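Class I phosphodiesterase PDEB1 (Leishmania major, PDB 2R8Q) belongs to the class I phosphodiesterases, and its mainly helical catalytic domain holds a zinc ion, a magnesium ion and 3-isobutyl-1-methylxanthine. Local coordinates at residues 53-58 with 101-106; 62-67 with 85-90; 281-284 with 289-292. All blocks are in the same frame, centred on the assembly; numbering follows the deposited sequence.

Contact 1. Residues 53-58 with 101-106; sequences SEPMDA and NFYHVV. With ZN (zinc ion), chain C.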
# COMPACT_ATOMS: atom_id res chain seq x y z
N SER A 53 -18.97 30.35 0.97
CA SER A 53 -19.04 30.05 -0.46
C SER A 53 -17.98 29.04 -0.90
O SER A 53 -18.12 28.40 -1.93
CB SER A 53 -18.90 31.33 -1.28
OG SER A 53 -17.62 31.92 -1.09
N GLU A 54 -16.90 28.95 -0.13
CA GLU A 54 -15.81 28.01 -0.41
C GLU A 54 -15.69 27.16 0.86
O GLU A 54 -14.76 27.32 1.65
CB GLU A 54 -14.50 28.77 -0.65
CG GLU A 54 -14.49 29.65 -1.89
CD GLU A 54 -14.52 28.86 -3.19
OE1 GLU A 54 -14.37 27.62 -3.14
OE2 GLU A 54 -14.67 29.48 -4.26
N PRO A 55 -16.65 26.24 1.07
CA PRO A 55 -16.65 25.37 2.25
C PRO A 55 -15.41 24.50 2.46
O PRO A 55 -15.02 24.25 3.59
CB PRO A 55 -17.94 24.57 2.07
CG PRO A 55 -18.09 24.48 0.59
CD PRO A 55 -17.73 25.88 0.13
N MET A 56 -14.80 24.04 1.37
CA MET A 56 -13.59 23.22 1.52
C MET A 56 -12.44 24.07 2.02
O MET A 56 -11.60 23.60 2.80
CB MET A 56 -13.22 22.57 0.19
CG MET A 56 -14.05 21.35 -0.16
SD MET A 56 -13.66 19.96 0.95
CE MET A 56 -14.95 18.80 0.52
N ASP A 57 -12.38 25.33 1.59
CA ASP A 57 -11.33 26.23 2.05
C ASP A 57 -11.59 26.60 3.51
O ASP A 57 -10.67 26.65 4.33
CB ASP A 57 -11.28 27.51 1.20
CG ASP A 57 -10.74 27.28 -0.19
OD1 ASP A 57 -9.92 26.36 -0.38
OD2 ASP A 57 -11.12 28.04 -1.11
N ALA A 58 -12.85 26.84 3.85
CA ALA A 58 -13.21 27.18 5.22
C ALA A 58 -12.89 26.01 6.16
O ALA A 58 -12.38 26.22 7.25
CB ALA A 58 -14.70 27.53 5.30
N ASN A 101 -15.61 12.06 3.54
CA ASN A 101 -14.99 13.14 2.79
C ASN A 101 -14.14 13.97 3.74
O ASN A 101 -14.02 13.65 4.93
CB ASN A 101 -16.08 14.00 2.13
CG ASN A 101 -17.14 14.44 3.11
OD1 ASN A 101 -16.83 15.02 4.15
ND2 ASN A 101 -18.41 14.17 2.79
N PHE A 102 -13.54 15.05 3.23
CA PHE A 102 -12.67 15.89 4.05
C PHE A 102 -13.34 16.40 5.33
O PHE A 102 -12.70 16.52 6.36
CB PHE A 102 -12.15 17.06 3.20
CG PHE A 102 -11.14 17.92 3.90
CD1 PHE A 102 -9.94 17.39 4.38
CD2 PHE A 102 -11.36 19.29 4.04
CE1 PHE A 102 -8.98 18.20 4.98
CE2 PHE A 102 -10.41 20.12 4.64
CZ PHE A 102 -9.22 19.57 5.11
N TYR A 103 -14.64 16.71 5.27
CA TYR A 103 -15.33 17.22 6.45
C TYR A 103 -15.33 16.24 7.62
O TYR A 103 -15.31 16.66 8.78
CB TYR A 103 -16.76 17.62 6.10
CG TYR A 103 -16.82 18.64 4.99
CD1 TYR A 103 -17.44 18.33 3.77
CD2 TYR A 103 -16.24 19.90 5.13
CE1 TYR A 103 -17.48 19.26 2.74
CE2 TYR A 103 -16.28 20.83 4.10
CZ TYR A 103 -16.90 20.51 2.91
OH TYR A 103 -16.95 21.42 1.87
N HIS A 104 -15.36 14.94 7.33
CA HIS A 104 -15.34 13.95 8.40
C HIS A 104 -14.02 14.00 9.16
O HIS A 104 -14.02 13.93 10.39
CB HIS A 104 -15.54 12.54 7.84
CG HIS A 104 -15.16 11.45 8.80
ND1 HIS A 104 -15.83 11.22 9.98
CD2 HIS A 104 -14.20 10.50 8.73
CE1 HIS A 104 -15.30 10.18 10.60
NE2 HIS A 104 -14.31 9.72 9.86
N VAL A 105 -12.90 14.11 8.46
CA VAL A 105 -11.62 14.13 9.17
C VAL A 105 -11.38 15.46 9.88
O VAL A 105 -10.72 15.50 10.91
CB VAL A 105 -10.42 13.75 8.26
CG1 VAL A 105 -10.65 12.35 7.68
CG2 VAL A 105 -10.22 14.77 7.14
N VAL A 106 -11.93 16.54 9.34
CA VAL A 106 -11.80 17.84 9.98
C VAL A 106 -12.59 17.72 11.29
O VAL A 106 -12.14 18.17 12.35
CB VAL A 106 -12.42 18.96 9.10
CG1 VAL A 106 -12.59 20.25 9.92
CG2 VAL A 106 -11.51 19.21 7.90
ZN ZN C . -13.15 7.87 10.10
O HOH W 1 -12.55 5.81 10.31
O HOH W 2 -15.09 6.70 9.76
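Tyr103 OH sits among atoms of Pro55 and Met56: Pro55 CB comes within 3.3 Å of it, and Met56 CG within 3.5 Å. Met56 N is 3.4 Å from Tyr103 OH as well, but the angle is too poor for a hydrogen bond. At the ring edge, in plane, Pro55 O lies 3.7 Å from Tyr103 CE2. The Met56 chain bends at chi2 (-69°), which carries its thioether over to helix 102-118, where it crosses the tyrosine at about a right angle. Its methyl CE makes the tightest carbon contact, 3.4 Å to Tyr103 CE1, approaching the ring obliquely. The sulfur makes a Met-aromatic contact with each of two rings, oblique to both: SD is 4.4 Å from the Tyr103 centroid and also lies against Phe102 CD2. Two helix starts thus meet here, that of 55-68 and that of 102-118. Asn101 is the N-cap of the latter, and its OD1 accepts a weak hydrogen bond from Tyr103 N, which caps the helix. Arg49 adds a cation-pi contact to the Tyr103 ring. One residue further on, His104 points from its helix to the other side, with CG anti to its backbone N (chi1 164°). Its NE2 binds the zinc ion at 2.2 Å, and two waters, His140, Asp141 and Asp254 complete the six ligands.

Contact 2. Residues 62-67 with 85-90; sequences VVYNLL and NFILQC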
# COMPACT_ATOMS: atom_id res chain seq x y z
N VAL A 62 -10.39 25.87 9.37
CA VAL A 62 -10.75 25.48 10.72
C VAL A 62 -9.60 24.69 11.33
O VAL A 62 -9.14 25.00 12.43
CB VAL A 62 -12.03 24.61 10.72
CG1 VAL A 62 -12.27 24.02 12.10
CG2 VAL A 62 -13.22 25.45 10.28
N VAL A 63 -9.12 23.68 10.61
CA VAL A 63 -8.02 22.88 11.13
C VAL A 63 -6.71 23.64 11.23
O VAL A 63 -5.95 23.44 12.17
CB VAL A 63 -7.82 21.58 10.31
CG1 VAL A 63 -9.01 20.66 10.51
CG2 VAL A 63 -7.63 21.90 8.86
N TYR A 64 -6.42 24.51 10.26
CA TYR A 64 -5.17 25.26 10.33
C TYR A 64 -5.17 26.17 11.55
O TYR A 64 -4.18 26.25 12.28
CB TYR A 64 -4.94 26.10 9.07
CG TYR A 64 -3.68 26.94 9.16
CD1 TYR A 64 -3.70 28.22 9.72
CD2 TYR A 64 -2.44 26.41 8.77
CE1 TYR A 64 -2.52 28.95 9.91
CE2 TYR A 64 -1.26 27.14 8.95
CZ TYR A 64 -1.31 28.40 9.52
OH TYR A 64 -0.14 29.10 9.74
N ASN A 65 -6.28 26.85 11.78
CA ASN A 65 -6.40 27.76 12.91
C ASN A 65 -6.30 26.98 14.23
O ASN A 65 -5.53 27.34 15.12
CB ASN A 65 -7.74 28.49 12.86
CG ASN A 65 -7.85 29.57 13.91
OD1 ASN A 65 -7.43 30.71 13.70
ND2 ASN A 65 -8.41 29.22 15.07
N LEU A 66 -7.08 25.91 14.34
CA LEU A 66 -7.09 25.11 15.55
C LEU A 66 -5.73 24.52 15.88
O LEU A 66 -5.25 24.64 17.01
CB LEU A 66 -8.12 23.97 15.42
CG LEU A 66 -8.26 23.07 16.65
CD1 LEU A 66 -8.80 23.87 17.83
CD2 LEU A 66 -9.20 21.92 16.32
N LEU A 67 -5.09 23.91 14.89
CA LEU A 67 -3.78 23.30 15.12
C LEU A 67 -2.65 24.29 15.32
O LEU A 67 -1.85 24.13 16.25
CB LEU A 67 -3.44 22.33 13.98
CG LEU A 67 -4.39 21.13 13.86
CD1 LEU A 67 -3.84 20.17 12.82
CD2 LEU A 67 -4.52 20.42 15.20
N ASN A 85 0.35 23.22 3.97
CA ASN A 85 0.54 22.34 2.82
C ASN A 85 0.06 20.94 3.17
O ASN A 85 -0.58 20.27 2.35
CB ASN A 85 2.01 22.26 2.40
CG ASN A 85 2.47 23.50 1.65
OD1 ASN A 85 1.67 24.23 1.06
ND2 ASN A 85 3.78 23.73 1.64
N PHE A 86 0.37 20.49 4.38
CA PHE A 86 -0.05 19.15 4.83
C PHE A 86 -1.57 19.05 4.80
O PHE A 86 -2.13 18.09 4.26
CB PHE A 86 0.48 18.89 6.24
CG PHE A 86 -0.04 17.61 6.85
CD1 PHE A 86 0.46 16.37 6.44
CD2 PHE A 86 -1.02 17.65 7.83
CE1 PHE A 86 -0.02 15.20 7.01
CE2 PHE A 86 -1.51 16.48 8.41
CZ PHE A 86 -1.01 15.25 7.99
N ILE A 87 -2.25 20.04 5.38
CA ILE A 87 -3.70 20.04 5.40
C ILE A 87 -4.26 19.97 3.98
O ILE A 87 -5.18 19.20 3.70
CB ILE A 87 -4.23 21.30 6.11
CG1 ILE A 87 -3.83 21.27 7.58
CG2 ILE A 87 -5.75 21.39 5.96
CD1 ILE A 87 -4.08 22.57 8.32
N LEU A 88 -3.68 20.75 3.07
CA LEU A 88 -4.15 20.76 1.68
C LEU A 88 -3.81 19.48 0.92
O LEU A 88 -4.56 19.08 0.03
CB LEU A 88 -3.60 21.98 0.94
CG LEU A 88 -4.15 23.32 1.45
CD1 LEU A 88 -3.44 24.46 0.76
CD2 LEU A 88 -5.66 23.38 1.19
N GLN A 89 -2.69 18.85 1.25
CA GLN A 89 -2.32 17.61 0.59
C GLN A 89 -3.29 16.52 1.05
O GLN A 89 -3.65 15.63 0.28
CB GLN A 89 -0.87 17.22 0.92
CG GLN A 89 0.18 18.09 0.22
CD GLN A 89 0.30 17.81 -1.28
OE1 GLN A 89 -0.51 17.08 -1.85
NE2 GLN A 89 1.31 18.41 -1.91
N CYS A 90 -3.71 16.60 2.31
CA CYS A 90 -4.67 15.63 2.83
C CYS A 90 -6.02 15.85 2.13
O CYS A 90 -6.64 14.91 1.64
CB CYS A 90 -4.86 15.80 4.34
SG CYS A 90 -3.52 15.16 5.39
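A helix-to-helix seam in the all-helical domain joins 55-68 to 80-92, and at this point it is made by Ile87, which reaches across to Val63 and Tyr64. Two branches of the isoleucine do the work. CG2 meets Val63 CG2 at 3.5 Å, a methyl pair somewhat closer than ordinary van der Waals contact. The longer arm, CG1 to CD1, runs out extended (chi2 169°) and brings CD1 against the backbone of the facing helix, 3.5 Å from Tyr64 CA and 3.6 Å from Tyr64 N. There the same methyl also touches Tyr64 CB, at 3.7 Å. The tyrosine crosses the isoleucine at about a right angle, and CD1 lies at the edge of its ring, near the ring plane, 4.2 Å from Tyr64 CD2. Because Tyr64 CG stands anti to the backbone N (chi1 177°), the ring swings along helix 80-92, where it packs on Glu80, Leu83 and Leu84. Val63 and Ile87 instead slide past each other in opposite directions, the valine offering its CG2 methyl, which lies between its own backbone N and carbonyl carbon. All three touching residues are buried, and the contact is wholly apolar. A third helix, 102-118, closes in on both partners: Val63 also packs on Val106, and Ile87 on Phe102. On a flank of helix 80-92, Phe86 and Cys90 turn to helix 127-139.

Contact 3. Residues 281-284 with 289-292; sequences DMEK and EVLP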
# COMPACT_ATOMS: atom_id res chain seq x y z
N ASP A 281 -26.37 0.20 -3.32
CA ASP A 281 -26.72 0.29 -4.73
C ASP A 281 -25.63 -0.37 -5.57
O ASP A 281 -25.92 -1.07 -6.54
CB ASP A 281 -26.88 1.75 -5.17
CG ASP A 281 -28.08 2.43 -4.53
OD1 ASP A 281 -29.02 1.72 -4.11
OD2 ASP A 281 -28.08 3.68 -4.47
N MET A 282 -24.37 -0.15 -5.19
CA MET A 282 -23.26 -0.75 -5.92
C MET A 282 -23.23 -2.26 -5.74
O MET A 282 -22.87 -3.00 -6.66
CB MET A 282 -21.93 -0.16 -5.46
CG MET A 282 -21.70 1.27 -5.92
SD MET A 282 -20.08 1.90 -5.45
CE MET A 282 -20.47 2.62 -3.88
N GLU A 283 -23.61 -2.73 -4.55
CA GLU A 283 -23.63 -4.17 -4.29
C GLU A 283 -24.72 -4.83 -5.13
O GLU A 283 -24.54 -5.95 -5.61
CB GLU A 283 -23.85 -4.43 -2.80
CG GLU A 283 -22.70 -3.90 -1.94
CD GLU A 283 -22.91 -4.11 -0.46
OE1 GLU A 283 -24.05 -3.92 0.01
OE2 GLU A 283 -21.93 -4.46 0.23
N LYS A 284 -25.85 -4.15 -5.30
CA LYS A 284 -26.93 -4.70 -6.10
C LYS A 284 -26.48 -4.79 -7.55
O LYS A 284 -26.85 -5.73 -8.26
CB LYS A 284 -28.17 -3.81 -6.00
CG LYS A 284 -28.79 -3.76 -4.61
CD LYS A 284 -30.02 -2.87 -4.58
CE LYS A 284 -30.57 -2.77 -3.17
NZ LYS A 284 -31.81 -1.93 -3.13
N GLU A 289 -24.75 -9.75 -1.81
CA GLU A 289 -25.66 -9.52 -0.69
C GLU A 289 -25.63 -8.08 -0.18
O GLU A 289 -24.58 -7.47 -0.05
CB GLU A 289 -25.32 -10.47 0.46
CG GLU A 289 -26.12 -10.22 1.73
CD GLU A 289 -25.71 -11.15 2.86
OE1 GLU A 289 -25.90 -12.38 2.72
OE2 GLU A 289 -25.19 -10.65 3.88
N VAL A 290 -26.82 -7.56 0.12
CA VAL A 290 -26.97 -6.21 0.64
C VAL A 290 -27.63 -6.31 2.01
O VAL A 290 -28.75 -6.81 2.13
CB VAL A 290 -27.86 -5.34 -0.27
CG1 VAL A 290 -27.99 -3.94 0.30
CG2 VAL A 290 -27.29 -5.30 -1.68
N LEU A 291 -26.94 -5.84 3.04
CA LEU A 291 -27.49 -5.87 4.39
C LEU A 291 -28.53 -4.76 4.53
O LEU A 291 -28.43 -3.72 3.88
CB LEU A 291 -26.37 -5.70 5.43
CG LEU A 291 -25.30 -6.80 5.41
CD1 LEU A 291 -24.28 -6.55 6.50
CD2 LEU A 291 -25.96 -8.16 5.60
N PRO A 292 -29.55 -4.96 5.38
CA PRO A 292 -30.61 -3.97 5.60
C PRO A 292 -30.15 -2.52 5.74
O PRO A 292 -30.73 -1.62 5.15
CB PRO A 292 -31.30 -4.48 6.86
CG PRO A 292 -31.17 -5.95 6.72
CD PRO A 292 -29.73 -6.11 6.28
O HOH W 3 -24.31 -4.52 2.63
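Glu283 leaves the last turn of helix 262-285 with its CB against Val290 CG2, 3.7 Å away. From there the chain stays extended through CG (chi2 178°) and takes the carboxylate alongside the returning loop. CD passes 3.8 Å from Glu289 O, while OE1 comes to 3.6 Å and OE2 to 4.0 Å from that same Glu289 O. If the acid is ionised, all three oxygens are acceptors, and the approach is probably mildly unfavourable, offset by the partners of the carboxylate. Both of its oxygens are in fact engaged. OE1 accepts a hydrogen bond of 2.7 Å from water 3, and that water in turn accepts one of 3.0 Å from Leu291 N, so a single solvent molecule bridges the acid to the loop backbone. OE2 takes a hydrogen bond from Gln279, one turn back on the same helix, which should help to fix the rotation of the carboxylate. The segment 289-292 belongs to the loop that leads from helix 262-285 to helix 302-324, which in phosphodiesterases of this family corresponds to the M-loop. The 3-isobutyl-1-methylxanthine pocket draws on these same parts: Val272 and Phe276 stand on the first helix, and Met293 directly follows the segment. Val290 is the apolar partner in the contact; its chi1 of -180° turns CG2 to the helix, where it rests on two neighbouring side chains. Besides Glu283 CB it meets Lys284 CG, at 3.6 Å, where lysine and valine cross at about a right angle. Beyond that point the lysine runs on extended, and its NZ forms a salt bridge with Asp295, further along the same loop; Asp281 does likewise with Arg296.

From the N terminus, helix 55-68 opens both of the first two contacts. Contact 2 closes first, a short loop back from 85-90, and it falls wholly within the longer loop that contact 1 closes at 101-106. The two contacts touch each other, so helices 55-68, 80-92 and 102-118 form one packed cluster, of which helix 102-118 carries His104 to the zinc ion. Contact 3 follows much later in series, closing a short loop that folds back on the end of helix 262-285. Its centre is about 29 Å from the centre of contact 1, and it lies across the chain's centre from contact 2.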